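Local coordinates for protein transcriptional regulator AefR (Pseudomonas syringae pv. tomato, PDB 3CDL) that probably binds cis-regulatory DNA as a dimeric, all-helical transcription factor of the TetR family, at residues V80-Q85 with M194-Y199; E59-L64 with Q121-R126. One frame throughout, in Å; residues are numbered along the deposited sequence.

Interaction 1 and interaction 2 lie on opposite sides of the chain's centre, with their own centres 30 Å apart and their nearest atoms about 19 Å apart, so neither touches the other. Along the sequence they interleave: helix 53-64 of interaction 2 is followed by helix 82-97 of interaction 1, and 121-126 comes before 194-199. Interaction 2 sits where the helix following the predicted helix-turn-helix (31-50) meets the C-terminal domain. The centre of interaction 1 lies farther out, about 23 Å from the centre of the chain against about 10 Å for interaction 2, where helix 181-199 faces the second subunit. The second subunit lies close to residues of both contacts.

Interaction 1 of 2, residues V80-Q85 with M194-Y199; sequences VSLREQ and MFLGWY
Behind L196, which reaches across to L82 and R83, three rings of helix 181-199 lie against one another. Y199 CD2 stands 3.4 Å above one face of the F195 ring, offset toward its rim. One face of Y199 carries W198 CD1 over its centre, while Y199 CE2 lies in the plane of the indole at its edge. The link to 80-85 is made by L196 alone, through its two methyls. L196 CD1 settles over the first turn of helix 82-97, with R83 N at 3.7 Å and L82 CB at 4.0 Å. With L82 CG beside its own backbone N (chi1 -65°), L82 CD1 meets L196 CD2 at 4.0 Å, and the two leucine side chains cross obliquely. Here the C-terminal helix of a TetR-type regulatory domain closes against the start of helix 82-97; the same helix also reaches the second subunit, where F195 and Y199 pack on M194 of that chain, as expected at a TetR-family dimer interface. S81 is the N-cap of helix 82-97: its OG accepts from E84 N at 3.0 Å in a fairly straight bond (162°). R83 passes beside the leucine contact, and its guanidinium NH1 donates to N193 OD1, one residue before the 194-199 segment. L82 is buried, with W137, R146 and E200 also against its side chain.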
loop_
_atom_site.group_PDB
_atom_site.type_symbol
_atom_site.label_atom_id
_atom_site.label_comp_id
_atom_site.label_asym_id
_atom_site.label_seq_id
_atom_site.Cartn_x
_atom_site.Cartn_y
_atom_site.Cartn_z
ATOM N N VAL B 80 -20.006 26.686 4.276
ATOM C CA VAL B 80 -19.883 26.420 2.856
ATOM C C VAL B 80 -20.180 24.922 2.812
ATOM O O VAL B 80 -19.994 24.230 3.825
ATOM C CB VAL B 80 -18.462 26.775 2.322
ATOM C CG1 VAL B 80 -17.398 26.548 3.386
ATOM C CG2 VAL B 80 -18.130 25.994 1.064
ATOM N N SER B 81 -20.674 24.421 1.681
ATOM C CA SER B 81 -21.078 23.014 1.601
ATOM C C SER B 81 -19.894 22.100 1.838
ATOM O O SER B 81 -18.792 22.375 1.355
ATOM C CB SER B 81 -21.732 22.678 0.258
ATOM O OG SER B 81 -20.769 22.615 -0.772
ATOM N N LEU B 82 -20.138 21.031 2.598
ATOM C CA LEU B 82 -19.171 19.952 2.809
ATOM C C LEU B 82 -18.529 19.519 1.496
ATOM O O LEU B 82 -17.309 19.401 1.402
ATOM C CB LEU B 82 -19.848 18.733 3.450
ATOM C CG LEU B 82 -20.421 18.840 4.859
ATOM C CD1 LEU B 82 -20.976 17.486 5.277
ATOM C CD2 LEU B 82 -19.374 19.333 5.859
ATOM N N ARG B 83 -19.374 19.291 0.495
ATOM C CA ARG B 83 -18.936 18.937 -0.839
ATOM C C ARG B 83 -17.841 19.889 -1.335
ATOM O O ARG B 83 -16.708 19.466 -1.583
ATOM C CB ARG B 83 -20.142 18.943 -1.784
ATOM C CG ARG B 83 -19.824 18.497 -3.181
ATOM C CD ARG B 83 -21.074 18.152 -3.942
ATOM N NE ARG B 83 -20.736 17.219 -5.012
ATOM C CZ ARG B 83 -20.948 15.906 -4.975
ATOM N NH1 ARG B 83 -20.581 15.174 -6.012
ATOM N NH2 ARG B 83 -21.532 15.326 -3.924
ATOM N N GLU B 84 -18.177 21.174 -1.442
ATOM C CA GLU B 84 -17.264 22.174 -1.993
ATOM C C GLU B 84 -15.912 22.149 -1.289
ATOM O O GLU B 84 -14.874 22.019 -1.939
ATOM C CB GLU B 84 -17.879 23.572 -1.904
ATOM C CG GLU B 84 -17.236 24.573 -2.834
ATOM C CD GLU B 84 -17.350 25.993 -2.325
ATOM O OE1 GLU B 84 -18.487 26.532 -2.267
ATOM O OE2 GLU B 84 -16.292 26.571 -1.977
ATOM N N GLN B 85 -15.940 22.261 0.039
ATOM C CA GLN B 85 -14.721 22.236 0.847
ATOM C C GLN B 85 -14.002 20.889 0.845
ATOM O O GLN B 85 -12.788 20.857 0.812
ATOM C CB GLN B 85 -14.975 22.737 2.281
ATOM C CG GLN B 85 -16.017 21.979 3.118
ATOM C CD GLN B 85 -16.391 22.729 4.405
ATOM O OE1 GLN B 85 -15.533 23.023 5.238
ATOM N NE2 GLN B 85 -17.671 23.038 4.566
HETATM N N MSE B 194 -18.701 8.828 -2.703
HETATM C CA MSE B 194 -18.805 7.655 -1.870
HETATM C C MSE B 194 -18.738 8.066 -0.406
HETATM O O MSE B 194 -19.558 7.637 0.394
HETATM C CB MSE B 194 -17.692 6.667 -2.198
HETATM C CG MSE B 194 -17.730 5.437 -1.329
HETATM SE SE MSE B 194 -16.832 3.965 -2.155
HETATM C CE MSE B 194 -16.858 4.665 -3.985
ATOM N N PHE B 195 -17.766 8.915 -0.083
ATOM C CA PHE B 195 -17.524 9.300 1.299
ATOM C C PHE B 195 -18.742 10.030 1.842
ATOM O O PHE B 195 -19.350 9.602 2.830
ATOM C CB PHE B 195 -16.232 10.135 1.478
ATOM C CG PHE B 195 -15.901 10.413 2.934
ATOM C CD1 PHE B 195 -15.205 9.464 3.703
ATOM C CD2 PHE B 195 -16.353 11.577 3.560
ATOM C CE1 PHE B 195 -14.941 9.693 5.054
ATOM C CE2 PHE B 195 -16.098 11.811 4.918
ATOM C CZ PHE B 195 -15.384 10.873 5.665
ATOM N N LEU B 196 -19.119 11.113 1.172
ATOM C CA LEU B 196 -20.191 11.948 1.704
ATOM C C LEU B 196 -21.524 11.237 1.659
ATOM O O LEU B 196 -22.350 11.411 2.571
ATOM C CB LEU B 196 -20.262 13.309 1.002
ATOM C CG LEU B 196 -19.315 14.325 1.630
ATOM C CD1 LEU B 196 -19.490 15.662 0.978
ATOM C CD2 LEU B 196 -19.574 14.424 3.130
ATOM N N GLY B 197 -21.703 10.428 0.600
ATOM C CA GLY B 197 -22.836 9.516 0.460
ATOM C C GLY B 197 -23.167 8.800 1.760
ATOM O O GLY B 197 -24.331 8.768 2.180
ATOM N N TRP B 198 -22.138 8.242 2.408
ATOM C CA TRP B 198 -22.311 7.445 3.630
ATOM C C TRP B 198 -22.277 8.269 4.907
ATOM O O TRP B 198 -23.082 8.060 5.801
ATOM C CB TRP B 198 -21.286 6.294 3.703
ATOM C CG TRP B 198 -21.389 5.524 4.994
ATOM C CD1 TRP B 198 -20.468 5.497 5.992
ATOM C CD2 TRP B 198 -22.490 4.708 5.443
ATOM N NE1 TRP B 198 -20.911 4.716 7.036
ATOM C CE2 TRP B 198 -22.151 4.218 6.727
ATOM C CE3 TRP B 198 -23.734 4.355 4.894
ATOM C CZ2 TRP B 198 -23.008 3.380 7.470
ATOM C CZ3 TRP B 198 -24.589 3.520 5.638
ATOM C CH2 TRP B 198 -24.214 3.042 6.907
ATOM N N TYR B 199 -21.355 9.212 4.998
ATOM C CA TYR B 199 -21.142 9.930 6.259
ATOM C C TYR B 199 -21.928 11.215 6.495
ATOM O O TYR B 199 -22.167 11.606 7.658
ATOM C CB TYR B 199 -19.673 10.196 6.467
ATOM C CG TYR B 199 -18.929 8.962 6.884
ATOM C CD1 TYR B 199 -19.186 8.336 8.105
ATOM C CD2 TYR B 199 -17.955 8.420 6.060
ATOM C CE1 TYR B 199 -18.485 7.205 8.474
ATOM C CE2 TYR B 199 -17.246 7.297 6.432
ATOM C CZ TYR B 199 -17.510 6.690 7.615
ATOM O OH TYR B 199 -16.784 5.569 7.932
#

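Interaction 2 of 2, residues E59-L64 with Q121-R126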
loop_
_atom_site.group_PDB
_atom_site.type_symbol
_atom_site.label_atom_id
_atom_site.label_comp_id
_atom_site.label_asym_id
_atom_site.label_seq_id
_atom_site.Cartn_x
_atom_site.Cartn_y
_atom_site.Cartn_z
ATOM N N GLU B 59 14.616 12.463 8.572
ATOM C CA GLU B 59 14.209 13.641 7.826
ATOM C C GLU B 59 13.323 13.267 6.651
ATOM O O GLU B 59 12.301 13.897 6.413
ATOM C CB GLU B 59 15.434 14.396 7.316
ATOM C CG GLU B 59 15.384 15.913 7.539
ATOM C CD GLU B 59 14.351 16.619 6.700
ATOM O OE1 GLU B 59 14.726 17.278 5.708
ATOM O OE2 GLU B 59 13.158 16.527 7.038
HETATM N N MSE B 60 13.730 12.235 5.920
HETATM C CA MSE B 60 12.935 11.674 4.835
HETATM C C MSE B 60 11.545 11.218 5.275
HETATM O O MSE B 60 10.566 11.424 4.561
HETATM C CB MSE B 60 13.673 10.493 4.233
HETATM C CG MSE B 60 14.545 10.855 3.074
HETATM SE SE MSE B 60 15.751 9.414 2.601
HETATM C CE MSE B 60 14.626 7.843 2.756
ATOM N N LEU B 61 11.470 10.582 6.442
ATOM C CA LEU B 61 10.202 10.157 7.013
ATOM C C LEU B 61 9.295 11.369 7.259
ATOM O O LEU B 61 8.202 11.449 6.687
ATOM C CB LEU B 61 10.452 9.374 8.304
ATOM C CG LEU B 61 9.492 8.268 8.727
ATOM C CD1 LEU B 61 9.370 7.186 7.650
ATOM C CD2 LEU B 61 9.933 7.662 10.062
ATOM N N GLN B 62 9.764 12.314 8.081
ATOM C CA GLN B 62 9.038 13.562 8.360
ATOM C C GLN B 62 8.416 14.130 7.092
ATOM O O GLN B 62 7.255 14.514 7.088
ATOM C CB GLN B 62 9.950 14.630 8.992
ATOM C CG GLN B 62 10.780 14.207 10.227
ATOM C CD GLN B 62 9.950 13.909 11.479
ATOM O OE1 GLN B 62 9.911 14.712 12.420
ATOM N NE2 GLN B 62 9.297 12.745 11.501
ATOM N N ARG B 63 9.208 14.153 6.020
ATOM C CA ARG B 63 8.819 14.696 4.717
ATOM C C ARG B 63 7.722 13.915 4.028
ATOM O O ARG B 63 6.999 14.458 3.191
ATOM C CB ARG B 63 10.017 14.697 3.780
ATOM C CG ARG B 63 10.954 15.833 3.950
ATOM C CD ARG B 63 11.948 15.821 2.815
ATOM N NE ARG B 63 13.095 16.681 3.087
ATOM C CZ ARG B 63 13.814 17.286 2.150
ATOM N NH1 ARG B 63 13.498 17.137 0.872
ATOM N NH2 ARG B 63 14.840 18.047 2.494
ATOM N N LEU B 64 7.616 12.636 4.366
ATOM C CA LEU B 64 6.749 11.732 3.638
ATOM C C LEU B 64 5.288 11.931 3.990
ATOM O O LEU B 64 4.585 12.661 3.301
ATOM C CB LEU B 64 7.167 10.277 3.843
ATOM C CG LEU B 64 6.459 9.332 2.880
ATOM C CD1 LEU B 64 6.640 9.813 1.453
ATOM C CD2 LEU B 64 6.963 7.932 3.040
ATOM N N GLN B 121 9.483 0.208 13.318
ATOM C CA GLN B 121 9.096 0.763 14.610
ATOM C C GLN B 121 9.311 2.275 14.763
ATOM O O GLN B 121 8.755 2.882 15.669
ATOM C CB GLN B 121 9.746 -0.016 15.755
ATOM C CG GLN B 121 11.161 0.364 16.091
ATOM C CD GLN B 121 11.732 -0.501 17.209
ATOM O OE1 GLN B 121 12.912 -0.406 17.545
ATOM N NE2 GLN B 121 10.900 -1.357 17.774
ATOM N N VAL B 122 10.111 2.882 13.891
ATOM C CA VAL B 122 10.219 4.341 13.889
ATOM C C VAL B 122 9.112 4.946 13.026
ATOM O O VAL B 122 8.641 6.040 13.295
ATOM C CB VAL B 122 11.648 4.877 13.527
ATOM C CG1 VAL B 122 12.668 4.455 14.586
ATOM C CG2 VAL B 122 12.089 4.411 12.180
ATOM N N TRP B 123 8.693 4.207 12.005
ATOM C CA TRP B 123 7.539 4.550 11.174
ATOM C C TRP B 123 6.287 4.567 12.047
ATOM O O TRP B 123 5.515 5.514 12.025
ATOM C CB TRP B 123 7.362 3.468 10.113
ATOM C CG TRP B 123 6.912 3.912 8.771
ATOM C CD1 TRP B 123 7.630 3.842 7.616
ATOM C CD2 TRP B 123 5.632 4.459 8.419
ATOM N NE1 TRP B 123 6.888 4.325 6.561
ATOM C CE2 TRP B 123 5.657 4.711 7.026
ATOM C CE3 TRP B 123 4.471 4.765 9.143
ATOM C CZ2 TRP B 123 4.570 5.264 6.342
ATOM C CZ3 TRP B 123 3.392 5.317 8.469
ATOM C CH2 TRP B 123 3.447 5.562 7.077
ATOM N N LEU B 124 6.107 3.502 12.821
ATOM C CA LEU B 124 4.876 3.279 13.543
ATOM C C LEU B 124 4.769 4.017 14.871
ATOM O O LEU B 124 3.668 4.212 15.364
ATOM C CB LEU B 124 4.587 1.770 13.677
ATOM C CG LEU B 124 5.180 0.805 14.711
ATOM C CD1 LEU B 124 4.119 0.442 15.741
ATOM C CD2 LEU B 124 5.672 -0.468 14.021
ATOM N N ALA B 125 5.893 4.448 15.442
ATOM C CA ALA B 125 5.855 5.350 16.599
ATOM C C ALA B 125 5.576 6.785 16.140
ATOM O O ALA B 125 4.982 7.581 16.871
ATOM C CB ALA B 125 7.153 5.268 17.413
ATOM N N ARG B 126 5.989 7.087 14.910
ATOM C CA ARG B 126 5.812 8.408 14.307
ATOM C C ARG B 126 4.474 8.564 13.579
ATOM O O ARG B 126 4.125 9.661 13.129
ATOM C CB ARG B 126 6.987 8.732 13.367
ATOM C CG ARG B 126 8.217 9.350 14.072
ATOM C CD ARG B 126 8.275 10.908 13.991
ATOM N NE ARG B 126 6.965 11.547 13.775
ATOM C CZ ARG B 126 6.729 12.860 13.781
ATOM N NH1 ARG B 126 7.709 13.729 14.008
ATOM N NH2 ARG B 126 5.497 13.305 13.559
#
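L61 points at helix 117-125 and splits its two methyls between neighbouring residues. L61 CD1 rides over the face of the W123 indole in a CH-pi contact, 4.1 Å from the centroid of the five-membered ring and 25° off the ring normal, displaced toward the CD1-NE1 side of that ring. L61 CD2 turns to the backbone instead, 3.8 Å from V122 O, with V122 CG2 a looser neighbour. The leucine and indole side chains lie oblique to each other. W123 also meets W65 edge-to-face and stacks with F174 of the second subunit. Nearer the surface, Q62 and R126 meet at about a right angle, the amide and guanidinium planes 74° apart. Q62 bends at chi2 (-68°), and R126 bends at both chi2 and chi3, which brings Q62 NE2 over one face of the guanidinium. As modelled, Q62 OE1 comes to 2.9 Å from R126 NH1, but the angle is too poor for a hydrogen bond. Q62 NE2 lies 3.1 Å from R126 NH1, and both are donors, so neither end of the amide bonds to the guanidinium. On the far flank of the same helix, R63 NE gives E59 OE1 a 3.1 Å salt-bridge bond that approaches from above the carboxylate plane, while R63 NH1 bridges to E12 of helix 9-24. Helix 53-64 is thus tied both to the DNA-binding head and to the regulatory domain, the connecting-helix junction of the TetR fold, through which relatives relay ligand binding to the DNA-reading helices.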